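PDB 6C9B: PLP-Dependent L-Arginine Hydroxylase MppP, which uses pyridoxal phosphate to oxidise L-arginine, acting as an oxidase rather than an oxygenase, and yields 4-hydroxy-2-ketoarginine and 2-ketoarginine. Local coordinates for residues 96-101 with 120-125; 170-175 with 203-208. All blocks are in the same frame, centred on the assembly; numbering follows the deposited sequence.

Contact 1. Residues 96-101 with 120-125; sequences ILARSL and DLLRGN
Ala98 and Asn125 meet in the closely packed part of the contact, where helix 116-124 ends. Ala98 CB lies 3.6 Å from Asn125 ND2 and 3.7 Å from Leu121 O. The small methyl is consistent with the close approach of the axes, 8.7 Å. Asn125 directly follows the helix, and its side chain folds back on the last turn. With chi1 at -78°, CG stands beside the backbone N. ND2 then donates to Leu121 O at 2.8 Å, and the acceptor lies near the amide plane. The backbone N of Asn125 reaches the same oxygen from the opposite face of its carbonyl. Glu95 also takes a bond from ND2, so the amide is tied to both helices. OD1, the other end of the amide, lies 3.5 Å from Arg99 CB. The helices run nearly parallel, 31° apart, and belong to the large domain of a fold type I, aminotransferase-like enzyme. Helix 116-124 is the crossover between the parallel strands 107-112 and 128-133. Toward Leu101 and Leu122 the packing is apolar. Leu122 CD2 touches Ala98 CB at 3.9 Å and Leu101 CD1 at 4.0 Å. The far side of helix 116-124 is more open, with Arg123 and Gly124 exposed. Asp120 there binds magnesium in another structure; no metal is bound to this chain. At the dimer interface, Arg99 NE forms a salt bridge with Glu95 of the second subunit.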
loop_
_atom_site.group_PDB
_atom_site.type_symbol
_atom_site.label_atom_id
_atom_site.label_comp_id
_atom_site.label_asym_id
_atom_site.label_seq_id
_atom_site.Cartn_x
_atom_site.Cartn_y
_atom_site.Cartn_z
ATOM N N ILE B 96 -9.164 -3.547 1.101
ATOM C CA ILE B 96 -9.521 -4.885 0.633
ATOM C C ILE B 96 -10.811 -5.338 1.300
ATOM O O ILE B 96 -11.729 -5.849 0.639
ATOM C CB ILE B 96 -8.356 -5.854 0.905
ATOM C CG1 ILE B 96 -7.167 -5.514 0.008
ATOM C CG2 ILE B 96 -8.785 -7.292 0.685
ATOM C CD1 ILE B 96 -5.863 -6.149 0.466
ATOM N N LEU B 97 -10.898 -5.161 2.624
ATOM C CA LEU B 97 -12.086 -5.594 3.353
ATOM C C LEU B 97 -13.309 -4.816 2.891
ATOM O O LEU B 97 -14.403 -5.366 2.745
ATOM C CB LEU B 97 -11.864 -5.422 4.856
ATOM C CG LEU B 97 -13.058 -5.714 5.773
ATOM C CD1 LEU B 97 -13.519 -7.156 5.603
ATOM C CD2 LEU B 97 -12.716 -5.419 7.239
ATOM N N ALA B 98 -13.155 -3.518 2.717
ATOM C CA ALA B 98 -14.305 -2.697 2.360
ATOM C C ALA B 98 -14.822 -3.081 0.978
ATOM O O ALA B 98 -16.033 -3.213 0.772
ATOM C CB ALA B 98 -13.910 -1.226 2.406
ATOM N N ARG B 99 -13.918 -3.207 0.000
ATOM C CA ARG B 99 -14.367 -3.581 -1.334
ATOM C C ARG B 99 -14.958 -4.984 -1.310
ATOM O O ARG B 99 -15.944 -5.252 -2.007
ATOM C CB ARG B 99 -13.219 -3.462 -2.340
ATOM C CG ARG B 99 -13.733 -3.633 -3.786
ATOM C CD ARG B 99 -13.129 -2.617 -4.723
ATOM N NE ARG B 99 -11.725 -2.842 -5.031
ATOM C CZ ARG B 99 -11.278 -3.824 -5.803
ATOM N NH1 ARG B 99 -9.986 -3.895 -6.075
ATOM N NH2 ARG B 99 -12.109 -4.753 -6.273
ATOM N N SER B 100 -14.411 -5.870 -0.461
ATOM C CA SER B 100 -14.952 -7.224 -0.335
ATOM C C SER B 100 -16.344 -7.211 0.287
ATOM O O SER B 100 -17.241 -7.937 -0.169
ATOM C CB SER B 100 -14.034 -8.086 0.514
ATOM O OG SER B 100 -12.777 -8.258 -0.129
ATOM N N LEU B 101 -16.530 -6.425 1.349
ATOM C CA LEU B 101 -17.853 -6.292 1.958
ATOM C C LEU B 101 -18.888 -5.820 0.953
ATOM O O LEU B 101 -20.040 -6.267 0.992
ATOM C CB LEU B 101 -17.797 -5.319 3.136
ATOM C CG LEU B 101 -17.202 -5.871 4.423
ATOM C CD1 LEU B 101 -16.888 -4.713 5.366
ATOM C CD2 LEU B 101 -18.180 -6.831 5.091
ATOM N N ASP B 120 -14.144 6.381 5.949
ATOM C CA ASP B 120 -14.024 6.901 4.592
ATOM C C ASP B 120 -13.780 5.798 3.548
ATOM O O ASP B 120 -14.280 5.896 2.414
ATOM C CB ASP B 120 -12.909 7.935 4.575
ATOM C CG ASP B 120 -13.300 9.223 5.302
ATOM O OD1 ASP B 120 -14.499 9.508 5.460
ATOM O OD2 ASP B 120 -12.410 9.986 5.667
ATOM N N LEU B 121 -13.061 4.737 3.917
ATOM C CA LEU B 121 -12.854 3.624 3.003
ATOM C C LEU B 121 -14.125 2.805 2.846
ATOM O O LEU B 121 -14.461 2.387 1.739
ATOM C CB LEU B 121 -11.710 2.745 3.490
ATOM C CG LEU B 121 -10.333 3.420 3.409
ATOM C CD1 LEU B 121 -9.273 2.551 4.148
ATOM C CD2 LEU B 121 -9.934 3.690 1.989
ATOM N N LEU B 122 -14.895 2.659 3.918
ATOM C CA LEU B 122 -16.155 1.936 3.804
ATOM C C LEU B 122 -17.146 2.728 2.971
ATOM O O LEU B 122 -17.764 2.202 2.030
ATOM C CB LEU B 122 -16.723 1.652 5.200
ATOM C CG LEU B 122 -16.010 0.618 6.045
ATOM C CD1 LEU B 122 -16.418 0.660 7.527
ATOM C CD2 LEU B 122 -16.277 -0.757 5.465
ATOM N N ARG B 123 -17.321 4.005 3.302
ATOM C CA ARG B 123 -18.237 4.819 2.518
ATOM C C ARG B 123 -17.805 4.894 1.065
ATOM O O ARG B 123 -18.645 4.869 0.152
ATOM C CB ARG B 123 -18.332 6.225 3.103
ATOM C CG ARG B 123 -19.135 6.369 4.370
ATOM C CD ARG B 123 -19.423 7.869 4.637
ATOM N NE ARG B 123 -20.460 8.107 5.649
ATOM C CZ ARG B 123 -20.286 8.762 6.798
ATOM N NH1 ARG B 123 -19.105 9.280 7.131
ATOM N NH2 ARG B 123 -21.316 8.909 7.624
ATOM N N GLY B 124 -16.495 5.023 0.829
ATOM C CA GLY B 124 -15.992 5.128 -0.526
ATOM C C GLY B 124 -16.261 3.897 -1.360
ATOM O O GLY B 124 -16.327 3.979 -2.583
ATOM N N ASN B 125 -16.396 2.743 -0.719
ATOM C CA ASN B 125 -16.730 1.516 -1.417
ATOM C C ASN B 125 -18.223 1.224 -1.394
ATOM O O ASN B 125 -18.628 0.109 -1.735
ATOM C CB ASN B 125 -15.940 0.374 -0.799
ATOM C CG ASN B 125 -14.508 0.360 -1.280
ATOM O OD1 ASN B 125 -14.254 -0.077 -2.400
ATOM N ND2 ASN B 125 -13.599 0.870 -0.488
#

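Contact 2. Residues 170-175 with 203-208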
loop_
_atom_site.group_PDB
_atom_site.type_symbol
_atom_site.label_atom_id
_atom_site.label_comp_id
_atom_site.label_asym_id
_atom_site.label_seq_id
_atom_site.Cartn_x
_atom_site.Cartn_y
_atom_site.Cartn_z
ATOM N N ARG B 170 -17.398 -8.785 26.591
ATOM C CA ARG B 170 -18.213 -8.116 25.578
ATOM C C ARG B 170 -17.854 -8.584 24.177
ATOM O O ARG B 170 -18.747 -8.770 23.342
ATOM C CB ARG B 170 -18.063 -6.602 25.695
ATOM C CG ARG B 170 -18.824 -5.790 24.638
ATOM C CD ARG B 170 -20.320 -6.086 24.577
ATOM N NE ARG B 170 -21.018 -5.770 25.825
ATOM C CZ ARG B 170 -22.245 -6.200 26.128
ATOM N NH1 ARG B 170 -22.925 -6.960 25.282
ATOM N NH2 ARG B 170 -22.796 -5.866 27.279
ATOM N N LEU B 171 -16.562 -8.808 23.892
ATOM C CA LEU B 171 -16.222 -9.422 22.608
ATOM C C LEU B 171 -16.953 -10.739 22.453
ATOM O O LEU B 171 -17.514 -11.027 21.386
ATOM C CB LEU B 171 -14.716 -9.648 22.481
ATOM C CG LEU B 171 -14.284 -10.292 21.148
ATOM C CD1 LEU B 171 -14.600 -9.411 19.943
ATOM C CD2 LEU B 171 -12.783 -10.639 21.119
ATOM N N ARG B 172 -16.980 -11.537 23.515
ATOM C CA ARG B 172 -17.647 -12.835 23.442
ATOM C C ARG B 172 -19.119 -12.661 23.120
ATOM O O ARG B 172 -19.657 -13.325 22.224
ATOM C CB ARG B 172 -17.466 -13.601 24.764
ATOM C CG ARG B 172 -18.229 -14.924 24.805
ATOM C CD ARG B 172 -17.929 -15.694 26.099
ATOM N NE ARG B 172 -16.498 -15.978 26.189
ATOM C CZ ARG B 172 -15.645 -15.419 27.050
ATOM N NH1 ARG B 172 -14.362 -15.758 26.994
ATOM N NH2 ARG B 172 -16.054 -14.548 27.972
ATOM N N ARG B 173 -19.792 -11.754 23.833
ATOM C CA ARG B 173 -21.215 -11.552 23.589
ATOM C C ARG B 173 -21.471 -11.007 22.186
ATOM O O ARG B 173 -22.412 -11.433 21.503
ATOM C CB ARG B 173 -21.805 -10.616 24.640
ATOM C CG ARG B 173 -23.301 -10.402 24.472
ATOM C CD ARG B 173 -24.093 -11.710 24.717
ATOM N NE ARG B 173 -25.431 -11.652 24.133
ATOM C CZ ARG B 173 -26.061 -12.670 23.545
ATOM N NH1 ARG B 173 -25.488 -13.869 23.429
ATOM N NH2 ARG B 173 -27.279 -12.477 23.055
ATOM N N LEU B 174 -20.646 -10.068 21.736
ATOM C CA LEU B 174 -20.820 -9.510 20.397
ATOM C C LEU B 174 -20.616 -10.582 19.326
ATOM O O LEU B 174 -21.359 -10.647 18.344
ATOM C CB LEU B 174 -19.832 -8.359 20.219
ATOM C CG LEU B 174 -19.916 -7.522 18.955
ATOM C CD1 LEU B 174 -21.279 -6.866 18.809
ATOM C CD2 LEU B 174 -18.841 -6.438 19.021
ATOM N N ALA B 175 -19.592 -11.420 19.487
ATOM C CA ALA B 175 -19.377 -12.492 18.525
ATOM C C ALA B 175 -20.529 -13.500 18.546
ATOM O O ALA B 175 -20.933 -14.014 17.495
ATOM C CB ALA B 175 -18.047 -13.186 18.799
ATOM N N TYR B 203 -8.672 -14.479 19.119
ATOM C CA TYR B 203 -9.000 -15.521 18.155
ATOM C C TYR B 203 -9.693 -16.693 18.829
ATOM O O TYR B 203 -10.600 -17.300 18.245
ATOM C CB TYR B 203 -7.727 -15.934 17.417
ATOM C CG TYR B 203 -7.190 -14.771 16.627
ATOM C CD1 TYR B 203 -7.687 -14.495 15.367
ATOM C CD2 TYR B 203 -6.221 -13.910 17.159
ATOM C CE1 TYR B 203 -7.235 -13.405 14.629
ATOM C CE2 TYR B 203 -5.765 -12.814 16.421
ATOM C CZ TYR B 203 -6.294 -12.580 15.153
ATOM O OH TYR B 203 -5.890 -11.523 14.392
ATOM N N ALA B 204 -9.310 -17.000 20.069
ATOM C CA ALA B 204 -10.003 -18.040 20.816
ATOM C C ALA B 204 -11.462 -17.673 21.020
ATOM O O ALA B 204 -12.353 -18.508 20.833
ATOM C CB ALA B 204 -9.296 -18.261 22.151
ATOM N N VAL B 205 -11.722 -16.415 21.378
ATOM C CA VAL B 205 -13.097 -15.946 21.550
ATOM C C VAL B 205 -13.857 -16.059 20.237
ATOM O O VAL B 205 -14.968 -16.600 20.181
ATOM C CB VAL B 205 -13.114 -14.502 22.084
ATOM C CG1 VAL B 205 -14.550 -13.992 22.188
ATOM C CG2 VAL B 205 -12.418 -14.430 23.453
ATOM N N LEU B 206 -13.274 -15.546 19.159
ATOM C CA LEU B 206 -13.977 -15.537 17.877
ATOM C C LEU B 206 -14.265 -16.945 17.383
ATOM O O LEU B 206 -15.366 -17.229 16.887
ATOM C CB LEU B 206 -13.149 -14.782 16.838
ATOM C CG LEU B 206 -13.023 -13.295 17.117
ATOM C CD1 LEU B 206 -11.952 -12.705 16.234
ATOM C CD2 LEU B 206 -14.351 -12.555 16.950
ATOM N N GLN B 207 -13.284 -17.838 17.491
ATOM C CA GLN B 207 -13.484 -19.203 17.024
ATOM C C GLN B 207 -14.486 -19.947 17.898
ATOM O O GLN B 207 -15.279 -20.746 17.389
ATOM C CB GLN B 207 -12.129 -19.917 16.962
ATOM C CG GLN B 207 -11.240 -19.315 15.868
ATOM C CD GLN B 207 -9.746 -19.553 16.049
ATOM O OE1 GLN B 207 -9.260 -19.814 17.154
ATOM N NE2 GLN B 207 -9.005 -19.450 14.948
ATOM N N GLU B 208 -14.455 -19.730 19.212
ATOM C CA GLU B 208 -15.417 -20.405 20.082
ATOM C C GLU B 208 -16.845 -19.968 19.768
ATOM O O GLU B 208 -17.790 -20.769 19.865
ATOM C CB GLU B 208 -15.091 -20.129 21.552
ATOM C CG GLU B 208 -16.162 -20.619 22.556
ATOM C CD GLU B 208 -15.912 -20.151 23.992
ATOM O OE1 GLU B 208 -15.675 -21.008 24.873
ATOM O OE2 GLU B 208 -15.963 -18.928 24.242
#
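Val205 is the centre of this contact and directs its CB toward helix 168-181. Its CG1 lies 3.5 Å from Arg172 CA and 3.9 Å from Leu171 CG. The methyl therefore sits against the backbone between these two residues. This follows from the chi1 of 177°, which sets CG1 anti to the backbone N of Val205. The CD2 branch of Leu171 also touches this methyl, at 3.9 Å. The residue after Val205, Leu206, extends the apolar patch towards Ala175, one turn on from Leu171. Leu206 CD2 is 4.2 Å from Ala175 CB and 4.3 Å from Leu171 CD1, a slacker fit than at Val205. At the more exposed edge, Arg172 and Glu208 pair. Their salt bridge joins NE to OE2 over 3.6 Å. OE2 lies at the edge of the guanidinium, near its plane, but the carboxylate is turned 70° from that plane. The pair is thus angled rather than flat. Glu168, in the first turn of the same helix, takes NH1 of Arg172 in another salt bridge and probably helps to place the guanidinium. The helix axes run 9.1 Å apart and cross at 28° with the same sense. Both helices link parallel strands in successive beta-alpha-beta crossovers of the large domain. Helix 168-181 leads from strand 152-156 to strand 184-188, and helix 202-209 leads on to strand 212-218. Leu171, Ala175 and Leu206 all rest on Leu185 of strand 184-188, while Leu206 also packs on Trp213 and Val215 of strand 212-218.

From the N terminus, contact 1 comes first. It joins helix 90-101 to helix 116-124 and closes a loop of 18 residues that includes strand 107-112. Contact 2 follows after contact 1 is complete. It closes a loop of 27 residues around strand 184-188. The two neither nest nor cross. Their centres are 24 Å apart and their nearest atoms about 12 Å, so they do not touch. Both pack helices against the seven-stranded sheet of the large domain, but on opposite faces. Contact 1 lies on the face near the product and the second subunit. Contact 2 lies on the other, away from the annotated sites.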